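Local coordinates for syncytin-1 (Homo sapiens, PDB 5HA6), which is an endogenous retroviral envelope protein whose fusion subunit, present here, probably drives cell-cell membrane fusion by folding into a trimeric helical hairpin, at residues R42-L47 and K101-R106; E35-M40 and D105-R110. The protein carries 1 engineered substitution. All coordinates share one frame; numbering follows the deposited sequence.

In the fold
Both contacts join the long helix 25-71 to helix 93-115, the two antiparallel arms of a helical hairpin. Along the chain, 35-40 comes first and 42-47 follows on the first arm; on the way back 101-106 precedes 105-110, so contact 1 lies nearer the turn of the hairpin and contact 2 nearer the chain ends. Their centres are about 8 Å apart, they share Asp105 and Arg106, and Ile103 CG2 of contact 1 packs on Met40 CB of contact 2 at 4.2 Å. With three copies in the assembly, the arrangement is that of the six-helix bundle of class I fusion proteins, consistent with a post-fusion state.

Contact 1 (R42-L47 and K101-R106); sequences RVADSL and KEIRDR
Arg104 and Asp45 form a salt bridge between the two antiparallel arms of the helical hairpin, here part of a trimeric six-helix bundle. Arg104 NH2 lies 2.8 Å from Asp45 OD1, but the hydrogen bond is weak, with an N-H...O angle of only 125°. OD1 sits at the guanidinium edge, near its plane, yet the carboxylate itself is turned 71° against it, the aspartate coming in roughly perpendicular to the arginine chain. A water also bridges the pair: it accepts from Arg104 NE at 2.6 Å and can donate to Asp45 OD1, 3.1 Å away. The other carboxylate oxygen, Asp45 OD2, is bound by Lys99 of the third subunit, so this one aspartate ties together the hairpin and its neighbour.

Arg104 reaches the first helix because its chain runs extended from CG to NE (chi2 180°), which carries it past Ala44; Ala44 CB lies 3.7 Å from Arg104 NE, oblique to the guanidinium. Beneath the polar bridge, Ala44 and Leu47 both point toward helix 93-115, as Ile103 points toward helix 25-71, and both also touch Val100. Ala44 and Ile103 face each other in register, their CA atoms 7.1 Å apart, and Ala44 CB lies 4.5 Å from Ile103 CG2. Ile103 also packs against Arg42 of the second subunit. One turn along the first helix, the longer branch takes over: Ile103 CD1 lies 4.3 Å from Leu47 CD1.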
loop_
_atom_site.group_PDB
_atom_site.type_symbol
_atom_site.label_atom_id
_atom_site.label_comp_id
_atom_site.label_asym_id
_atom_site.label_seq_id
_atom_site.Cartn_x
_atom_site.Cartn_y
_atom_site.Cartn_z
ATOM N N ARG A 42 -11.177 -2.560 8.465
ATOM C CA ARG A 42 -10.667 -3.302 7.304
ATOM C C ARG A 42 -9.641 -2.488 6.508
ATOM O O ARG A 42 -8.586 -3.027 6.109
ATOM C CB ARG A 42 -11.824 -3.742 6.399
ATOM C CG ARG A 42 -12.670 -4.794 7.063
ATOM C CD ARG A 42 -14.063 -4.887 6.511
ATOM N NE ARG A 42 -14.717 -6.084 7.058
ATOM C CZ ARG A 42 -15.458 -6.122 8.159
ATOM N NH1 ARG A 42 -15.686 -5.038 8.912
ATOM N NH2 ARG A 42 -15.964 -7.271 8.521
ATOM N N VAL A 43 -9.891 -1.182 6.320
ATOM C CA VAL A 43 -8.833 -0.343 5.748
ATOM C C VAL A 43 -7.509 -0.403 6.564
ATOM O O VAL A 43 -6.409 -0.587 5.987
ATOM C CB VAL A 43 -9.315 1.096 5.616
ATOM C CG1 VAL A 43 -8.192 2.051 5.128
ATOM C CG2 VAL A 43 -10.533 1.157 4.686
ATOM N N ALA A 44 -7.582 -0.198 7.868
ATOM C CA ALA A 44 -6.393 -0.237 8.697
ATOM C C ALA A 44 -5.669 -1.566 8.540
ATOM O O ALA A 44 -4.425 -1.603 8.358
ATOM C CB ALA A 44 -6.758 -0.008 10.178
ATOM N N ASP A 45 -6.436 -2.661 8.629
ATOM C CA ASP A 45 -5.855 -3.987 8.407
ATOM C C ASP A 45 -5.089 -4.051 7.085
ATOM O O ASP A 45 -3.938 -4.590 7.014
ATOM C CB ASP A 45 -6.926 -5.097 8.431
ATOM C CG ASP A 45 -7.461 -5.400 9.851
ATOM O OD1 ASP A 45 -6.939 -4.841 10.846
ATOM O OD2 ASP A 45 -8.413 -6.221 9.956
ATOM N N SER A 46 -5.717 -3.529 6.032
ATOM C CA SER A 46 -5.094 -3.545 4.712
ATOM C C SER A 46 -3.820 -2.726 4.663
ATOM O O SER A 46 -2.789 -3.169 4.084
ATOM C CB SER A 46 -6.090 -3.063 3.652
ATOM O OG SER A 46 -7.231 -3.902 3.620
ATOM N N LEU A 47 -3.863 -1.530 5.240
ATOM C CA LEU A 47 -2.675 -0.670 5.261
ATOM C C LEU A 47 -1.523 -1.378 5.959
ATOM O O LEU A 47 -0.375 -1.363 5.464
ATOM C CB LEU A 47 -2.967 0.676 5.959
ATOM C CG LEU A 47 -3.992 1.562 5.259
ATOM C CD1 LEU A 47 -4.412 2.720 6.209
ATOM C CD2 LEU A 47 -3.505 2.122 3.913
ATOM N N LYS A 101 -2.527 3.469 13.685
ATOM C CA LYS A 101 -2.836 3.452 15.100
ATOM C C LYS A 101 -3.756 4.622 15.436
ATOM O O LYS A 101 -4.669 4.473 16.261
ATOM C CB LYS A 101 -1.536 3.454 15.945
ATOM C CG LYS A 101 -0.824 2.056 15.970
ATOM C CD LYS A 101 0.493 2.066 16.698
ATOM C CE LYS A 101 1.216 0.711 16.611
ATOM N NZ LYS A 101 2.337 0.627 17.568
ATOM N N GLU A 102 -3.544 5.763 14.769
ATOM C CA GLU A 102 -4.458 6.922 14.921
ATOM C C GLU A 102 -5.891 6.625 14.438
ATOM O O GLU A 102 -6.872 6.971 15.091
ATOM C CB GLU A 102 -3.899 8.116 14.145
ATOM C CG GLU A 102 -2.697 8.763 14.820
ATOM C CD GLU A 102 -2.098 9.861 13.932
ATOM O OE1 GLU A 102 -2.847 10.402 13.068
ATOM O OE2 GLU A 102 -0.890 10.161 14.070
ATOM N N ILE A 103 -6.004 5.983 13.286
ATOM C CA ILE A 103 -7.307 5.488 12.834
ATOM C C ILE A 103 -7.986 4.529 13.837
ATOM O O ILE A 103 -9.189 4.653 14.130
ATOM C CB ILE A 103 -7.146 4.805 11.475
ATOM C CG1 ILE A 103 -6.760 5.879 10.422
ATOM C CG2 ILE A 103 -8.397 4.056 11.111
ATOM C CD1 ILE A 103 -6.360 5.306 9.076
ATOM N N ARG A 104 -7.235 3.560 14.335
ATOM C CA ARG A 104 -7.761 2.658 15.347
ATOM C C ARG A 104 -8.153 3.404 16.654
ATOM O O ARG A 104 -9.186 3.059 17.301
ATOM C CB ARG A 104 -6.727 1.544 15.583
ATOM C CG ARG A 104 -6.680 0.565 14.359
ATOM C CD ARG A 104 -5.678 -0.541 14.536
ATOM N NE ARG A 104 -5.828 -1.520 13.460
ATOM C CZ ARG A 104 -4.877 -2.361 13.079
ATOM N NH1 ARG A 104 -3.695 -2.399 13.699
ATOM N NH2 ARG A 104 -5.122 -3.196 12.093
ATOM N N ASP A 105 -7.376 4.443 17.036
ATOM C CA ASP A 105 -7.757 5.270 18.176
ATOM C C ASP A 105 -9.075 5.960 17.922
ATOM O O ASP A 105 -9.886 6.120 18.825
ATOM C CB ASP A 105 -6.717 6.367 18.481
ATOM C CG ASP A 105 -5.403 5.820 18.891
ATOM O OD1 ASP A 105 -5.357 4.643 19.336
ATOM O OD2 ASP A 105 -4.423 6.593 18.802
ATOM N N ARG A 106 -9.233 6.480 16.711
ATOM C CA ARG A 106 -10.471 7.187 16.374
ATOM C C ARG A 106 -11.677 6.268 16.393
ATOM O O ARG A 106 -12.757 6.682 16.884
ATOM C CB ARG A 106 -10.317 7.874 15.007
ATOM C CG ARG A 106 -9.338 9.032 15.085
ATOM C CD ARG A 106 -8.981 9.607 13.713
ATOM N NE ARG A 106 -10.206 10.149 13.088
ATOM C CZ ARG A 106 -10.774 11.304 13.384
ATOM N NH1 ARG A 106 -10.213 12.177 14.232
ATOM N NH2 ARG A 106 -11.914 11.615 12.775
HETATM O O HOH W 1 -8.052 -2.500 12.504
#

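Contact 2 (E35-M40 and D105-R110); sequences ELNGDM and DRIQRR
Asn37 and Arg110 lie alongside each other, running in opposite senses, so that the amide oxygen meets the side of the guanidinium formed by NE and NH2. Both nitrogens donate to the single atom Asn37 OD1. The bond from Arg110 NE to Asn37 OD1 is 2.8 Å long, with an N-H...O angle of 152°; that from Arg110 NH2 to the same oxygen, at 3.0 Å, is somewhat more bent. OD1 lies in the guanidinium plane, whereas the amide as a whole is rotated 38° from it. A bend at chi3 (-73°) turns the arginine head back over its own helix: Arg106 O lies over one guanidinium face, and Leu36 CD2 covers the opposite face, 3.4 Å from Arg110 CZ. The leucine comes in across the arginine, its CD2 methyl set over the centre of the flat group. The guanidinium is thus held at its edge by Asn37 and sandwiched on its faces, with Glu35 of the second subunit binding NH1.

Ile107 also runs antiparallel to the Asn37 side chain, its CG2 branch 3.7 Å from Asn37 CG. Its other branch goes deeper, where Ile107 CD1 packs against Met40 CB at 3.9 Å. Beyond that CB, the methionine bends at chi2, turns away from helix 93-115 and packs on Met40 of the third subunit.

The segments are nearly antiparallel within the hairpin formed by helices 25-71 and 93-115. Arg110 NH2 also forms a salt bridge with Asp39 of the second subunit; helix 93-115 therefore lies against its own helix 25-71 and that of the second subunit.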
loop_
_atom_site.group_PDB
_atom_site.type_symbol
_atom_site.label_atom_id
_atom_site.label_comp_id
_atom_site.label_asym_id
_atom_site.label_seq_id
_atom_site.Cartn_x
_atom_site.Cartn_y
_atom_site.Cartn_z
ATOM N N GLU A 35 -21.004 1.669 11.007
ATOM C CA GLU A 35 -20.592 1.398 9.610
ATOM C C GLU A 35 -19.167 1.927 9.287
ATOM O O GLU A 35 -18.276 1.205 8.768
ATOM C CB GLU A 35 -21.619 2.005 8.632
ATOM C CG GLU A 35 -22.966 1.304 8.622
ATOM C CD GLU A 35 -22.948 -0.064 7.970
ATOM O OE1 GLU A 35 -21.979 -0.367 7.235
ATOM O OE2 GLU A 35 -23.935 -0.820 8.172
ATOM N N LEU A 36 -18.959 3.200 9.596
ATOM C CA LEU A 36 -17.656 3.820 9.468
ATOM C C LEU A 36 -16.611 2.963 10.177
ATOM O O LEU A 36 -15.596 2.537 9.570
ATOM C CB LEU A 36 -17.711 5.256 10.045
ATOM C CG LEU A 36 -16.339 5.978 10.104
ATOM C CD1 LEU A 36 -15.766 6.085 8.733
ATOM C CD2 LEU A 36 -16.421 7.378 10.727
ATOM N N ASN A 37 -16.843 2.665 11.452
ATOM C CA ASN A 37 -15.872 1.871 12.217
ATOM C C ASN A 37 -15.547 0.530 11.556
ATOM O O ASN A 37 -14.373 0.171 11.404
ATOM C CB ASN A 37 -16.378 1.626 13.635
ATOM C CG ASN A 37 -16.232 2.853 14.531
ATOM O OD1 ASN A 37 -15.684 3.881 14.114
ATOM N ND2 ASN A 37 -16.756 2.757 15.758
ATOM N N GLY A 38 -16.570 -0.208 11.130
ATOM C CA GLY A 38 -16.289 -1.503 10.490
ATOM C C GLY A 38 -15.553 -1.420 9.135
ATOM O O GLY A 38 -14.730 -2.301 8.797
ATOM N N ASP A 39 -15.857 -0.411 8.328
ATOM C CA ASP A 39 -15.057 -0.177 7.118
ATOM C C ASP A 39 -13.590 0.161 7.494
ATOM O O ASP A 39 -12.633 -0.408 6.979
ATOM C CB ASP A 39 -15.630 0.980 6.298
ATOM C CG ASP A 39 -16.908 0.645 5.557
ATOM O OD1 ASP A 39 -17.633 -0.321 5.879
ATOM O OD2 ASP A 39 -17.223 1.435 4.647
ATOM N N MET A 40 -13.408 1.103 8.418
ATOM C CA MET A 40 -12.056 1.527 8.793
ATOM C C MET A 40 -11.197 0.460 9.464
ATOM O O MET A 40 -9.969 0.487 9.309
ATOM C CB MET A 40 -12.138 2.765 9.707
ATOM C CG MET A 40 -12.598 3.944 8.959
ATOM S SD MET A 40 -11.320 4.504 7.779
ATOM C CE MET A 40 -12.125 5.795 6.910
ATOM N N ASP A 105 -7.376 4.443 17.036
ATOM C CA ASP A 105 -7.757 5.270 18.176
ATOM C C ASP A 105 -9.075 5.960 17.922
ATOM O O ASP A 105 -9.886 6.120 18.825
ATOM C CB ASP A 105 -6.717 6.367 18.481
ATOM C CG ASP A 105 -5.403 5.820 18.891
ATOM O OD1 ASP A 105 -5.357 4.643 19.336
ATOM O OD2 ASP A 105 -4.423 6.593 18.802
ATOM N N ARG A 106 -9.233 6.480 16.711
ATOM C CA ARG A 106 -10.471 7.187 16.374
ATOM C C ARG A 106 -11.677 6.268 16.393
ATOM O O ARG A 106 -12.757 6.682 16.884
ATOM C CB ARG A 106 -10.317 7.874 15.007
ATOM C CG ARG A 106 -9.338 9.032 15.085
ATOM C CD ARG A 106 -8.981 9.607 13.713
ATOM N NE ARG A 106 -10.206 10.149 13.088
ATOM C CZ ARG A 106 -10.774 11.304 13.384
ATOM N NH1 ARG A 106 -10.213 12.177 14.232
ATOM N NH2 ARG A 106 -11.914 11.615 12.775
ATOM N N ILE A 107 -11.515 5.036 15.870
ATOM C CA ILE A 107 -12.553 4.028 16.036
ATOM C C ILE A 107 -12.929 3.814 17.502
ATOM O O ILE A 107 -14.123 3.870 17.898
ATOM C CB ILE A 107 -12.118 2.691 15.460
ATOM C CG1 ILE A 107 -11.994 2.829 13.950
ATOM C CG2 ILE A 107 -13.064 1.563 15.877
ATOM C CD1 ILE A 107 -11.156 1.729 13.320
ATOM N N GLN A 108 -11.951 3.538 18.329
ATOM C CA GLN A 108 -12.203 3.322 19.721
ATOM C C GLN A 108 -12.829 4.549 20.348
ATOM O O GLN A 108 -13.724 4.419 21.103
ATOM C CB GLN A 108 -10.941 2.884 20.460
ATOM C CG GLN A 108 -10.432 1.508 20.084
ATOM C CD GLN A 108 -11.415 0.402 20.402
ATOM O OE1 GLN A 108 -11.871 0.268 21.507
ATOM N NE2 GLN A 108 -11.763 -0.362 19.407
ATOM N N ARG A 109 -12.377 5.731 19.986
ATOM C CA ARG A 109 -12.939 6.915 20.645
ATOM C C ARG A 109 -14.412 7.091 20.293
ATOM O O ARG A 109 -15.226 7.443 21.158
ATOM C CB ARG A 109 -12.185 8.199 20.278
ATOM C CG ARG A 109 -12.899 9.487 20.796
ATOM C CD ARG A 109 -12.137 10.783 20.495
ATOM N NE ARG A 109 -12.091 11.091 19.059
ATOM C CZ ARG A 109 -11.505 12.169 18.547
ATOM N NH1 ARG A 109 -10.914 13.055 19.338
ATOM N NH2 ARG A 109 -11.507 12.372 17.238
ATOM N N ARG A 110 -14.774 6.868 19.015
ATOM C CA ARG A 110 -16.200 6.970 18.652
ATOM C C ARG A 110 -17.047 5.984 19.441
ATOM O O ARG A 110 -18.096 6.336 20.013
ATOM C CB ARG A 110 -16.386 6.711 17.156
ATOM C CG ARG A 110 -15.926 7.893 16.307
ATOM C CD ARG A 110 -16.381 7.737 14.892
ATOM N NE ARG A 110 -15.581 6.687 14.261
ATOM C CZ ARG A 110 -14.501 6.917 13.524
ATOM N NH1 ARG A 110 -14.064 8.152 13.352
ATOM N NH2 ARG A 110 -13.826 5.896 13.014
#